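Local coordinates for protein polyhedrin (Operophtera brumata cypovirus 19, PDB 5A99) that forms the crystalline matrix of cypovirus polyhedra, the microcrystalline occlusion bodies that probably shelter embedded virus particles outside the insect host, at residues A[10-13]-A[14-18]; A[22-25]-A[26-29]; A[159-163]-A[164-168]. One frame throughout, in Å; residues are numbered along the deposited sequence.

Contact 1. Residues A[10-13]-A[14-18]; sequences IRNR and YQHDR
Ile10 and Tyr14, one helical turn apart, lie alongside each other and point the same way. The touching branch of the isoleucine is its CG2 methyl, which meets the near flank of the ring: Ile10 CG2 comes to 3.5 Å from Tyr14 CE2 and is almost as close to CD2. A chi1 of -49° places this methyl anti to the backbone N of Ile10 and on the side of its carbonyl, while CG1 swings back beside the nitrogen and leaves the ring to the smaller branch. The methyl approaches obliquely, and Tyr14 CD2 also comes within 3.6 Å of Ile10 O. That oxygen takes the N-H of Tyr14 at 2.9 Å in a nearly straight bond of 171°. This is the first of four successive i to i+4 bonds, continued by Arg18 N to Tyr14 O, that make residues 10-18 the opening turns of alpha-helix 10-25, the polyhedrin's N-terminal helix. Gln15 N to Arg11 O, 3.1 Å, is the most bent of the four, at 144°; His16 N to Asn12 O and Asp17 N to Arg13 O run straighter. On another flank the His16 ring presents an edge to the carbonyl of Asn12, His16 ND1 standing 3.6 Å from Asn12 O. Asp17, with CG anti to its own carbonyl carbon, folds its carboxylate back along the preceding turn until OD1 lies 3.4 Å from Arg13 O, two acceptors side by side. The Arg13 chain bends at chi3 and leaves NH2 6.1 Å from Asp17 OD2.

Contact 2. Residues A[22-25]-A[26-29]; sequences ILDR and QYSR
Arg25 O accepts the N-H of Ser28 at 2.8 Å, closing a type I beta turn from Arg25 to Ser28 as helix 10-25 gives way to the loop before strand 33-40. One residue earlier, Tyr27 N bonds to Asp24 O at 3.0 Å. Both donors stand well above the plane of the carbonyl they use, and these i to i+3 bonds mark a backbone wound more tightly than an alpha-helix. Ile22 O likewise takes a weak bond from Arg25 N (3.3 Å); Gln26 N is 4.5 Å from Ile22 O, and a water bridges them, donating to Ile22 O and weakly accepting from Gln26 N. The guanidinium of Arg25 pairs with Glu21 of its own helix, and NH1 bonds to Glu142 O of a second subunit, whereas Ser28 OG is held by the N-H of Asp30. Gln26 CG, set between the backbone N and carbonyl carbon by a chi1 of 63°, reaches back to 3.8 Å from Leu23 O and lies over one face of the Tyr27 ring near the rim. The carboxylate of Asp24 approaches the edge in the ring plane, its own plane turned 69° from the ring, with Asp24 OD1 3.9 Å from Tyr27 CE2.

Contact 3. Residues A[159-163]-A[164-168]; sequences IRYFD and REMAW
Arg160 and Glu165 meet across the two strands on one face of the sheet. The glutamate chain runs over the guanidinium, Glu165 CG 4.0 Å above its plane and offset toward the rim. Arg160 NH1 and Glu165 OE2 form a long salt bridge of 3.7 Å; the oxygen lies well out of the guanidinium plane, so charge attraction acts without a directed N-H. The N-H groups of Arg160 NE and NH2 instead converge side-on on Asp163 O, at 3.0 and 3.1 Å, and fix the rotation of the group. On the face carrying Tyr161, the ring meets Met166 SD at its edge, 5.4 Å from its centroid, a Met-aromatic contact, while Phe162 CD2 covers one ring face. These residues belong to a beta hairpin closed by a type I' turn from Tyr161 to Arg164, whose backbones exchange two hydrogen bonds. A classic beta bulge follows: Ile159 O accepts a nearly straight bond from Met166 N (174°) and a weak one from Ala167 N. At the turn itself, a water links Phe162 O to Arg164 NE, weakly at the arginine. Met141 of a second subunit packs against both Tyr161 and Met166.

Following the chain from the N terminus, contact 1 links successive turns at the start of helix 10-25, and contact 2 closes the tight turn where that helix runs into the loop before strand 33-40. Much later, contact 3 closes the hairpin of strands 157-161 and 164-173, at one border of the six-stranded sheet within this chain. All are in series; none nests or crosses. Contacts 1 and 2 share the helix: Glu21 forms salt bridges with both Arg18 and Arg25, which also both reach Glu142 of a second subunit. Contacts 2 and 3 touch directly: Leu23 packs on Tyr161, Phe162 and Arg164, and Asp24 forms a long, weak ion pair with Arg164, joining helix end to hairpin tip.

Contact 1. Residues A[10-13]-A[14-18]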
ATOM      1  N   ILE A  10     -22.471  17.866 -40.677  1.00 15.82           N
ATOM      2  CA  ILE A  10     -22.675  17.422 -39.303  1.00 14.34           C
ATOM      3  C   ILE A  10     -21.607  16.409 -38.887  1.00 13.81           C
ATOM      4  O   ILE A  10     -20.977  16.546 -37.837  1.00 10.84           O
ATOM      5  CB  ILE A  10     -24.084  16.801 -39.106  1.00 14.42           C
ATOM      6  CG1 ILE A  10     -25.173  17.721 -39.689  1.00 16.80           C
ATOM      7  CG2 ILE A  10     -24.329  16.517 -37.628  1.00 16.83           C
ATOM      8  CD1 ILE A  10     -25.133  19.157 -39.166  1.00 11.92           C
ATOM      9  N   ARG A  11     -21.407  15.393 -39.719  1.00 12.96           N
ATOM     10  CA  ARG A  11     -20.481  14.323 -39.396  1.00 13.43           C
ATOM     11  C   ARG A  11     -19.084  14.873 -39.120  1.00 14.23           C
ATOM     12  O   ARG A  11     -18.421  14.454 -38.177  1.00 13.57           O
ATOM     13  CB  ARG A  11     -20.450  13.307 -40.535  1.00 12.52           C
ATOM     14  CG  ARG A  11     -19.685  12.038 -40.233  1.00  8.44           C
ATOM     15  CD  ARG A  11     -19.717  11.095 -41.446  1.00 12.70           C
ATOM     16  NE  ARG A  11     -19.251  11.753 -42.674  1.00 12.92           N
ATOM     17  CZ  ARG A  11     -19.712  11.515 -43.902  1.00 13.09           C
ATOM     18  NH1 ARG A  11     -20.673  10.624 -44.113  1.00 18.99           N
ATOM     19  NH2 ARG A  11     -19.211  12.183 -44.932  1.00 13.52           N
ATOM     20  N   ASN A  12     -18.654  15.825 -39.939  1.00 14.72           N
ATOM     21  CA  ASN A  12     -17.336  16.426 -39.804  1.00 15.12           C
ATOM     22  C   ASN A  12     -17.233  17.271 -38.531  1.00 13.87           C
ATOM     23  O   ASN A  12     -16.222  17.211 -37.817  1.00 12.40           O
ATOM     24  CB  ASN A  12     -17.036  17.282 -41.035  1.00 20.34           C
ATOM     25  CG  ASN A  12     -15.590  17.718 -41.111  1.00 30.29           C
ATOM     26  OD1 ASN A  12     -14.672  16.910 -40.959  1.00 29.67           O
ATOM     27  ND2 ASN A  12     -15.377  19.009 -41.344  1.00 40.65           N
ATOM     28  N   ARG A  13     -18.289  18.036 -38.239  1.00 13.58           N
ATOM     29  CA  ARG A  13     -18.315  18.895 -37.057  1.00 17.28           C
ATOM     30  C   ARG A  13     -18.210  18.026 -35.805  1.00 15.78           C
ATOM     31  O   ARG A  13     -17.453  18.333 -34.887  1.00 12.14           O
ATOM     32  CB  ARG A  13     -19.586  19.769 -37.024  1.00 16.19           C
ATOM     33  CG  ARG A  13     -19.552  20.961 -37.985  1.00 18.61           C
ATOM     34  CD  ARG A  13     -20.825  21.800 -37.926  1.00 17.36           C
ATOM     35  NE  ARG A  13     -21.056  22.352 -36.589  1.00 26.13           N
ATOM     36  CZ  ARG A  13     -20.922  23.637 -36.268  1.00 31.10           C
ATOM     37  NH1 ARG A  13     -20.564  24.523 -37.190  1.00 21.55           N
ATOM     38  NH2 ARG A  13     -21.152  24.038 -35.020  1.00 35.66           N
ATOM     39  N   TYR A  14     -18.958  16.929 -35.784  1.00 14.58           N
ATOM     40  CA  TYR A  14     -18.887  15.992 -34.666  1.00 12.59           C
ATOM     41  C   TYR A  14     -17.483  15.405 -34.517  1.00 13.45           C
ATOM     42  O   TYR A  14     -17.013  15.193 -33.401  1.00 12.72           O
ATOM     43  CB  TYR A  14     -19.906  14.869 -34.844  1.00 13.22           C
ATOM     44  CG  TYR A  14     -21.282  15.160 -34.270  1.00 14.99           C
ATOM     45  CD1 TYR A  14     -21.430  15.648 -32.978  1.00 23.26           C
ATOM     46  CD2 TYR A  14     -22.436  14.919 -35.012  1.00 17.37           C
ATOM     47  CE1 TYR A  14     -22.692  15.897 -32.441  1.00 16.64           C
ATOM     48  CE2 TYR A  14     -23.699  15.167 -34.481  1.00 15.07           C
ATOM     49  CZ  TYR A  14     -23.817  15.660 -33.197  1.00 15.80           C
ATOM     50  OH  TYR A  14     -25.065  15.905 -32.667  1.00 15.15           O
ATOM     51  N   GLN A  15     -16.804  15.161 -35.636  1.00 13.67           N
ATOM     52  CA  GLN A  15     -15.434  14.627 -35.586  1.00 10.77           C
ATOM     53  C   GLN A  15     -14.463  15.601 -34.920  1.00 12.16           C
ATOM     54  O   GLN A  15     -13.635  15.204 -34.089  1.00  8.86           O
ATOM     55  CB  GLN A  15     -14.931  14.284 -36.988  1.00 11.91           C
ATOM     56  CG  GLN A  15     -13.515  13.723 -36.999  1.00  8.22           C
ATOM     57  CD  GLN A  15     -13.409  12.380 -36.285  1.00 13.10           C
ATOM     58  OE1 GLN A  15     -13.715  11.335 -36.853  1.00 13.56           O
ATOM     59  NE2 GLN A  15     -12.971  12.410 -35.030  1.00 11.00           N
ATOM     60  N   HIS A  16     -14.550  16.874 -35.296  1.00 15.07           N
ATOM     61  CA  HIS A  16     -13.754  17.914 -34.649  1.00 22.02           C
ATOM     62  C   HIS A  16     -14.013  17.934 -33.146  1.00 14.93           C
ATOM     63  O   HIS A  16     -13.079  17.999 -32.358  1.00 12.04           O
ATOM     64  CB  HIS A  16     -14.085  19.288 -35.226  1.00 24.24           C
ATOM     65  CG  HIS A  16     -13.180  19.714 -36.335  1.00 31.66           C
ATOM     66  ND1 HIS A  16     -13.267  19.192 -37.608  1.00 44.37           N
ATOM     67  CD2 HIS A  16     -12.174  20.620 -36.364  1.00 41.43           C
ATOM     68  CE1 HIS A  16     -12.349  19.757 -38.374  1.00 34.63           C
ATOM     69  NE2 HIS A  16     -11.674  20.626 -37.644  1.00 48.28           N
ATOM     70  N   ASP A  17     -15.293  17.893 -32.774  1.00 16.08           N
ATOM     71  CA  ASP A  17     -15.716  17.925 -31.375  1.00 15.45           C
ATOM     72  C   ASP A  17     -15.155  16.728 -30.617  1.00 12.69           C
ATOM     73  O   ASP A  17     -14.736  16.854 -29.460  1.00  9.77           O
ATOM     74  CB  ASP A  17     -17.248  17.941 -31.270  1.00 15.93           C
ATOM     75  CG  ASP A  17     -17.850  19.295 -31.634  1.00 24.04           C
ATOM     76  OD1 ASP A  17     -17.100  20.210 -32.024  1.00 18.60           O
ATOM     77  OD2 ASP A  17     -19.087  19.440 -31.524  1.00 33.61           O
ATOM     78  N   ARG A  18     -15.133  15.574 -31.284  1.00 12.62           N
ATOM     79  CA  ARG A  18     -14.599  14.350 -30.693  1.00 14.94           C
ATOM     80  C   ARG A  18     -13.085  14.424 -30.514  1.00 12.95           C
ATOM     81  O   ARG A  18     -12.550  13.968 -29.497  1.00 11.22           O
ATOM     82  CB  ARG A  18     -14.950  13.143 -31.556  1.00 17.43           C
ATOM     83  CG  ARG A  18     -14.382  11.817 -31.031  1.00 12.47           C
ATOM     84  CD  ARG A  18     -14.876  11.514 -29.625  1.00 15.11           C
ATOM     85  NE  ARG A  18     -14.358  10.246 -29.116  1.00 12.93           N
ATOM     86  CZ  ARG A  18     -14.638   9.747 -27.916  1.00 14.51           C
ATOM     87  NH1 ARG A  18     -15.430  10.408 -27.081  1.00 17.88           N
ATOM     88  NH2 ARG A  18     -14.118   8.588 -27.548  1.00 14.59           N
TER

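Contact 2. Residues A[22-25]-A[26-29]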
ATOM      1  N   ILE A  22     -11.189  14.391 -26.855  1.00 13.31           N
ATOM      2  CA  ILE A  22     -10.139  13.479 -26.406  1.00 13.04           C
ATOM      3  C   ILE A  22      -8.863  14.239 -26.033  1.00 10.73           C
ATOM      4  O   ILE A  22      -8.253  13.974 -24.994  1.00 14.12           O
ATOM      5  CB  ILE A  22      -9.836  12.403 -27.479  1.00 15.43           C
ATOM      6  CG1 ILE A  22     -11.028  11.447 -27.630  1.00 15.92           C
ATOM      7  CG2 ILE A  22      -8.577  11.615 -27.131  1.00 16.80           C
ATOM      8  CD1 ILE A  22     -11.362  10.609 -26.384  1.00 15.75           C
ATOM      9  N   LEU A  23      -8.466  15.186 -26.878  1.00 13.31           N
ATOM     10  CA  LEU A  23      -7.312  16.040 -26.599  1.00 14.46           C
ATOM     11  C   LEU A  23      -7.480  16.800 -25.292  1.00 18.78           C
ATOM     12  O   LEU A  23      -6.508  17.031 -24.571  1.00 16.32           O
ATOM     13  CB  LEU A  23      -7.118  17.051 -27.729  1.00 18.26           C
ATOM     14  CG  LEU A  23      -6.057  16.737 -28.788  1.00 25.82           C
ATOM     15  CD1 LEU A  23      -6.097  15.293 -29.230  1.00 28.49           C
ATOM     16  CD2 LEU A  23      -6.255  17.643 -29.982  1.00 24.39           C
ATOM     17  N   ASP A  24      -8.714  17.195 -24.996  1.00 12.42           N
ATOM     18  CA  ASP A  24      -8.973  18.007 -23.816  1.00 13.32           C
ATOM     19  C   ASP A  24      -9.450  17.215 -22.608  1.00 10.24           C
ATOM     20  O   ASP A  24      -9.612  17.795 -21.533  1.00  9.91           O
ATOM     21  CB  ASP A  24     -10.003  19.092 -24.108  1.00 13.59           C
ATOM     22  CG  ASP A  24      -9.451  20.212 -24.943  1.00 17.81           C
ATOM     23  OD1 ASP A  24      -8.219  20.234 -25.200  1.00 15.92           O
ATOM     24  OD2 ASP A  24     -10.265  21.072 -25.347  1.00 22.79           O
ATOM     25  N   ARG A  25      -9.682  15.908 -22.766  1.00  8.61           N
ATOM     26  CA  ARG A  25     -10.190  15.093 -21.652  1.00  9.35           C
ATOM     27  C   ARG A  25      -9.275  15.171 -20.441  1.00  9.19           C
ATOM     28  O   ARG A  25      -9.736  15.132 -19.304  1.00  9.95           O
ATOM     29  CB  ARG A  25     -10.338  13.628 -22.044  1.00 12.04           C
ATOM     30  CG  ARG A  25     -10.832  12.697 -20.916  1.00  9.65           C
ATOM     31  CD  ARG A  25     -11.684  11.554 -21.483  1.00  6.22           C
ATOM     32  NE  ARG A  25     -12.927  12.056 -22.094  1.00 11.95           N
ATOM     33  CZ  ARG A  25     -13.869  11.299 -22.653  1.00 14.16           C
ATOM     34  NH1 ARG A  25     -13.745   9.977 -22.686  1.00 13.37           N
ATOM     35  NH2 ARG A  25     -14.950  11.869 -23.179  1.00 13.16           N
ATOM     36  N   GLN A  26      -7.977  15.279 -20.705  1.00 11.11           N
ATOM     37  CA  GLN A  26      -6.969  15.319 -19.644  1.00 12.72           C
ATOM     38  C   GLN A  26      -7.232  16.417 -18.624  1.00  9.39           C
ATOM     39  O   GLN A  26      -6.750  16.333 -17.491  1.00 10.71           O
ATOM     40  CB  GLN A  26      -5.582  15.550 -20.243  1.00  8.66           C
ATOM     41  CG  GLN A  26      -5.441  16.902 -20.964  1.00 13.12           C
ATOM     42  CD  GLN A  26      -3.999  17.249 -21.329  1.00 11.81           C
ATOM     43  OE1 GLN A  26      -3.086  16.445 -21.153  1.00 12.70           O
ATOM     44  NE2 GLN A  26      -3.796  18.455 -21.839  1.00 18.30           N
ATOM     45  N   TYR A  27      -7.937  17.473 -19.038  1.00 12.05           N
ATOM     46  CA  TYR A  27      -8.269  18.575 -18.133  1.00 11.04           C
ATOM     47  C   TYR A  27      -9.415  18.228 -17.196  1.00  9.82           C
ATOM     48  O   TYR A  27      -9.587  18.864 -16.167  1.00  9.94           O
ATOM     49  CB  TYR A  27      -8.634  19.835 -18.908  1.00 15.35           C
ATOM     50  CG  TYR A  27      -7.489  20.439 -19.683  1.00 17.74           C
ATOM     51  CD1 TYR A  27      -6.430  21.067 -19.027  1.00 14.53           C
ATOM     52  CD2 TYR A  27      -7.467  20.390 -21.071  1.00 16.87           C
ATOM     53  CE1 TYR A  27      -5.374  21.627 -19.744  1.00 20.31           C
ATOM     54  CE2 TYR A  27      -6.417  20.947 -21.796  1.00 17.39           C
ATOM     55  CZ  TYR A  27      -5.374  21.563 -21.127  1.00 23.14           C
ATOM     56  OH  TYR A  27      -4.332  22.119 -21.836  1.00 23.42           O
ATOM     57  N   SER A  28     -10.212  17.234 -17.558  1.00 11.95           N
ATOM     58  CA  SER A  28     -11.280  16.776 -16.674  1.00 14.86           C
ATOM     59  C   SER A  28     -10.726  16.079 -15.444  1.00 13.73           C
ATOM     60  O   SER A  28      -9.823  15.249 -15.550  1.00 12.63           O
ATOM     61  CB  SER A  28     -12.228  15.817 -17.389  1.00 12.68           C
ATOM     62  OG  SER A  28     -13.172  15.300 -16.461  1.00 13.31           O
ATOM     63  N   ARG A  29     -11.279  16.419 -14.279  1.00 12.72           N
ATOM     64  CA  ARG A  29     -10.882  15.764 -13.039  1.00 16.90           C
ATOM     65  C   ARG A  29     -11.291  14.296 -13.039  1.00 10.92           C
ATOM     66  O   ARG A  29     -10.887  13.543 -12.166  1.00 14.77           O
ATOM     67  CB  ARG A  29     -11.475  16.480 -11.822  1.00 13.40           C
ATOM     68  CG  ARG A  29     -10.588  17.598 -11.292  1.00 14.86           C
ATOM     69  CD  ARG A  29     -10.714  18.879 -12.109  1.00 19.74           C
ATOM     70  NE  ARG A  29     -10.128  20.007 -11.379  1.00 23.58           N
ATOM     71  CZ  ARG A  29     -10.814  20.871 -10.636  1.00 21.69           C
ATOM     72  NH1 ARG A  29     -12.128  20.780 -10.539  1.00 17.36           N
ATOM     73  NH2 ARG A  29     -10.181  21.849 -10.003  1.00 27.39           N
TER
HETATM   74  O   HOH W   1      -6.219  14.009 -22.956  1.00 11.25           O

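Contact 3. Residues A[159-163]-A[164-168]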
ATOM      1  N   ILE A 159       6.876  15.234 -24.499  1.00 13.45           N
ATOM      2  CA  ILE A 159       6.509  14.475 -25.686  1.00 14.10           C
ATOM      3  C   ILE A 159       5.182  15.035 -26.191  1.00 18.40           C
ATOM      4  O   ILE A 159       4.250  15.252 -25.407  1.00 15.45           O
ATOM      5  CB  ILE A 159       6.346  12.977 -25.390  1.00 15.30           C
ATOM      6  CG1 ILE A 159       7.629  12.398 -24.790  1.00 15.48           C
ATOM      7  CG2 ILE A 159       5.957  12.217 -26.666  1.00 12.15           C
ATOM      8  CD1 ILE A 159       7.466  10.976 -24.271  1.00 14.39           C
ATOM      9  N   ARG A 160       5.103  15.280 -27.496  1.00 11.74           N
ATOM     10  CA  ARG A 160       3.973  16.001 -28.060  1.00 16.48           C
ATOM     11  C   ARG A 160       2.998  15.070 -28.780  1.00 11.23           C
ATOM     12  O   ARG A 160       3.384  14.035 -29.339  1.00 14.88           O
ATOM     13  CB  ARG A 160       4.456  17.123 -28.993  1.00 15.70           C
ATOM     14  CG  ARG A 160       5.264  18.221 -28.285  1.00 21.26           C
ATOM     15  CD  ARG A 160       5.744  19.324 -29.236  1.00 20.80           C
ATOM     16  NE  ARG A 160       4.903  20.516 -29.148  1.00 40.69           N
ATOM     17  CZ  ARG A 160       5.270  21.671 -28.598  1.00 29.87           C
ATOM     18  NH1 ARG A 160       6.485  21.826 -28.086  1.00 37.64           N
ATOM     19  NH2 ARG A 160       4.412  22.684 -28.573  1.00 29.55           N
ATOM     20  N   TYR A 161       1.730  15.459 -28.744  1.00 18.41           N
ATOM     21  CA  TYR A 161       0.657  14.736 -29.403  1.00 14.43           C
ATOM     22  C   TYR A 161      -0.238  15.785 -30.035  1.00 13.44           C
ATOM     23  O   TYR A 161      -0.784  16.651 -29.342  1.00 12.79           O
ATOM     24  CB  TYR A 161      -0.093  13.906 -28.364  1.00 13.88           C
ATOM     25  CG  TYR A 161      -1.291  13.128 -28.849  1.00 10.11           C
ATOM     26  CD1 TYR A 161      -1.152  12.061 -29.723  1.00 17.30           C
ATOM     27  CD2 TYR A 161      -2.564  13.424 -28.380  1.00 13.57           C
ATOM     28  CE1 TYR A 161      -2.251  11.329 -30.142  1.00 15.14           C
ATOM     29  CE2 TYR A 161      -3.670  12.698 -28.795  1.00 14.94           C
ATOM     30  CZ  TYR A 161      -3.509  11.651 -29.671  1.00 19.96           C
ATOM     31  OH  TYR A 161      -4.618  10.932 -30.075  1.00 16.17           O
ATOM     32  N   PHE A 162      -0.372  15.705 -31.355  1.00 17.32           N
ATOM     33  CA  PHE A 162      -0.997  16.766 -32.132  1.00 15.27           C
ATOM     34  C   PHE A 162      -0.463  18.120 -31.665  1.00 18.74           C
ATOM     35  O   PHE A 162      -1.228  19.051 -31.407  1.00 17.91           O
ATOM     36  CB  PHE A 162      -2.528  16.704 -32.034  1.00 12.19           C
ATOM     37  CG  PHE A 162      -3.128  15.493 -32.702  1.00 12.45           C
ATOM     38  CD1 PHE A 162      -3.270  15.455 -34.081  1.00 11.55           C
ATOM     39  CD2 PHE A 162      -3.542  14.399 -31.953  1.00  9.97           C
ATOM     40  CE1 PHE A 162      -3.811  14.354 -34.708  1.00 12.46           C
ATOM     41  CE2 PHE A 162      -4.084  13.288 -32.571  1.00 15.87           C
ATOM     42  CZ  PHE A 162      -4.224  13.263 -33.950  1.00 11.11           C
ATOM     43  N   ASP A 163       0.860  18.198 -31.541  1.00 16.36           N
ATOM     44  CA  ASP A 163       1.566  19.438 -31.216  1.00 16.26           C
ATOM     45  C   ASP A 163       1.399  19.936 -29.782  1.00 17.50           C
ATOM     46  O   ASP A 163       1.913  20.996 -29.447  1.00 23.01           O
ATOM     47  CB  ASP A 163       1.153  20.549 -32.176  1.00 20.25           C
ATOM     48  CG  ASP A 163       1.391  20.176 -33.618  1.00 21.13           C
ATOM     49  OD1 ASP A 163       2.569  19.978 -33.985  1.00 23.86           O
ATOM     50  OD2 ASP A 163       0.401  20.068 -34.374  1.00 24.51           O
ATOM     51  N   ARG A 164       0.689  19.186 -28.947  1.00 16.66           N
ATOM     52  CA  ARG A 164       0.514  19.548 -27.541  1.00 14.09           C
ATOM     53  C   ARG A 164       1.442  18.749 -26.642  1.00 13.16           C
ATOM     54  O   ARG A 164       1.549  17.533 -26.764  1.00 15.20           O
ATOM     55  CB  ARG A 164      -0.934  19.306 -27.110  1.00 22.84           C
ATOM     56  CG  ARG A 164      -1.947  20.147 -27.871  1.00 20.66           C
ATOM     57  CD  ARG A 164      -3.257  19.385 -28.035  1.00 35.26           C
ATOM     58  NE  ARG A 164      -4.415  20.251 -28.288  1.00 53.18           N
ATOM     59  CZ  ARG A 164      -5.020  20.991 -27.357  1.00 57.41           C
ATOM     60  NH1 ARG A 164      -4.564  20.995 -26.108  1.00 49.38           N
ATOM     61  NH2 ARG A 164      -6.080  21.734 -27.672  1.00 45.70           N
ATOM     62  N   GLU A 165       2.109  19.439 -25.728  1.00 15.58           N
ATOM     63  CA  GLU A 165       2.896  18.763 -24.712  1.00 16.54           C
ATOM     64  C   GLU A 165       1.911  18.026 -23.817  1.00 13.82           C
ATOM     65  O   GLU A 165       1.089  18.644 -23.147  1.00 16.36           O
ATOM     66  CB  GLU A 165       3.742  19.766 -23.910  1.00 20.82           C
ATOM     67  CG  GLU A 165       4.854  20.427 -24.736  1.00 21.80           C
ATOM     68  CD  GLU A 165       5.672  21.435 -23.947  1.00 27.51           C
ATOM     69  OE1 GLU A 165       5.202  21.864 -22.872  1.00 24.64           O
ATOM     70  OE2 GLU A 165       6.780  21.800 -24.409  1.00 21.03           O
ATOM     71  N   MET A 166       1.966  16.700 -23.820  1.00 13.39           N
ATOM     72  CA  MET A 166       1.036  15.935 -23.007  1.00 10.50           C
ATOM     73  C   MET A 166       1.700  14.866 -22.136  1.00  9.26           C
ATOM     74  O   MET A 166       1.042  14.224 -21.304  1.00  8.17           O
ATOM     75  CB  MET A 166      -0.057  15.345 -23.899  1.00 17.04           C
ATOM     76  CG  MET A 166      -0.828  16.430 -24.669  1.00 17.51           C
ATOM     77  SD  MET A 166      -2.477  15.968 -25.233  1.00 29.27           S
ATOM     78  CE  MET A 166      -2.285  14.214 -25.330  1.00 22.40           C
ATOM     79  N   ALA A 167       3.007  14.698 -22.298  1.00 11.10           N
ATOM     80  CA  ALA A 167       3.762  13.816 -21.421  1.00  9.10           C
ATOM     81  C   ALA A 167       5.185  14.337 -21.276  1.00  9.77           C
ATOM     82  O   ALA A 167       5.678  15.060 -22.138  1.00 12.29           O
ATOM     83  CB  ALA A 167       3.754  12.414 -21.960  1.00  9.41           C
ATOM     84  N   TRP A 168       5.834  13.962 -20.178  1.00  9.04           N
ATOM     85  CA  TRP A 168       7.173  14.424 -19.876  1.00 11.37           C
ATOM     86  C   TRP A 168       8.075  13.272 -19.417  1.00 13.12           C
ATOM     87  O   TRP A 168       7.683  12.425 -18.588  1.00 11.46           O
ATOM     88  CB  TRP A 168       7.104  15.520 -18.815  1.00 11.49           C
ATOM     89  CG  TRP A 168       6.383  16.738 -19.284  1.00 12.30           C
ATOM     90  CD1 TRP A 168       6.948  17.890 -19.748  1.00 14.79           C
ATOM     91  CD2 TRP A 168       4.960  16.935 -19.354  1.00  9.85           C
ATOM     92  NE1 TRP A 168       5.973  18.790 -20.095  1.00 16.59           N
ATOM     93  CE2 TRP A 168       4.745  18.231 -19.864  1.00 16.10           C
ATOM     94  CE3 TRP A 168       3.856  16.144 -19.039  1.00 13.64           C
ATOM     95  CZ2 TRP A 168       3.468  18.757 -20.061  1.00 16.85           C
ATOM     96  CZ3 TRP A 168       2.589  16.662 -19.242  1.00 15.55           C
ATOM     97  CH2 TRP A 168       2.406  17.956 -19.748  1.00 15.91           C
TER
HETATM   98  O   HOH W   2      -3.801  20.360 -31.328  1.00 29.97           O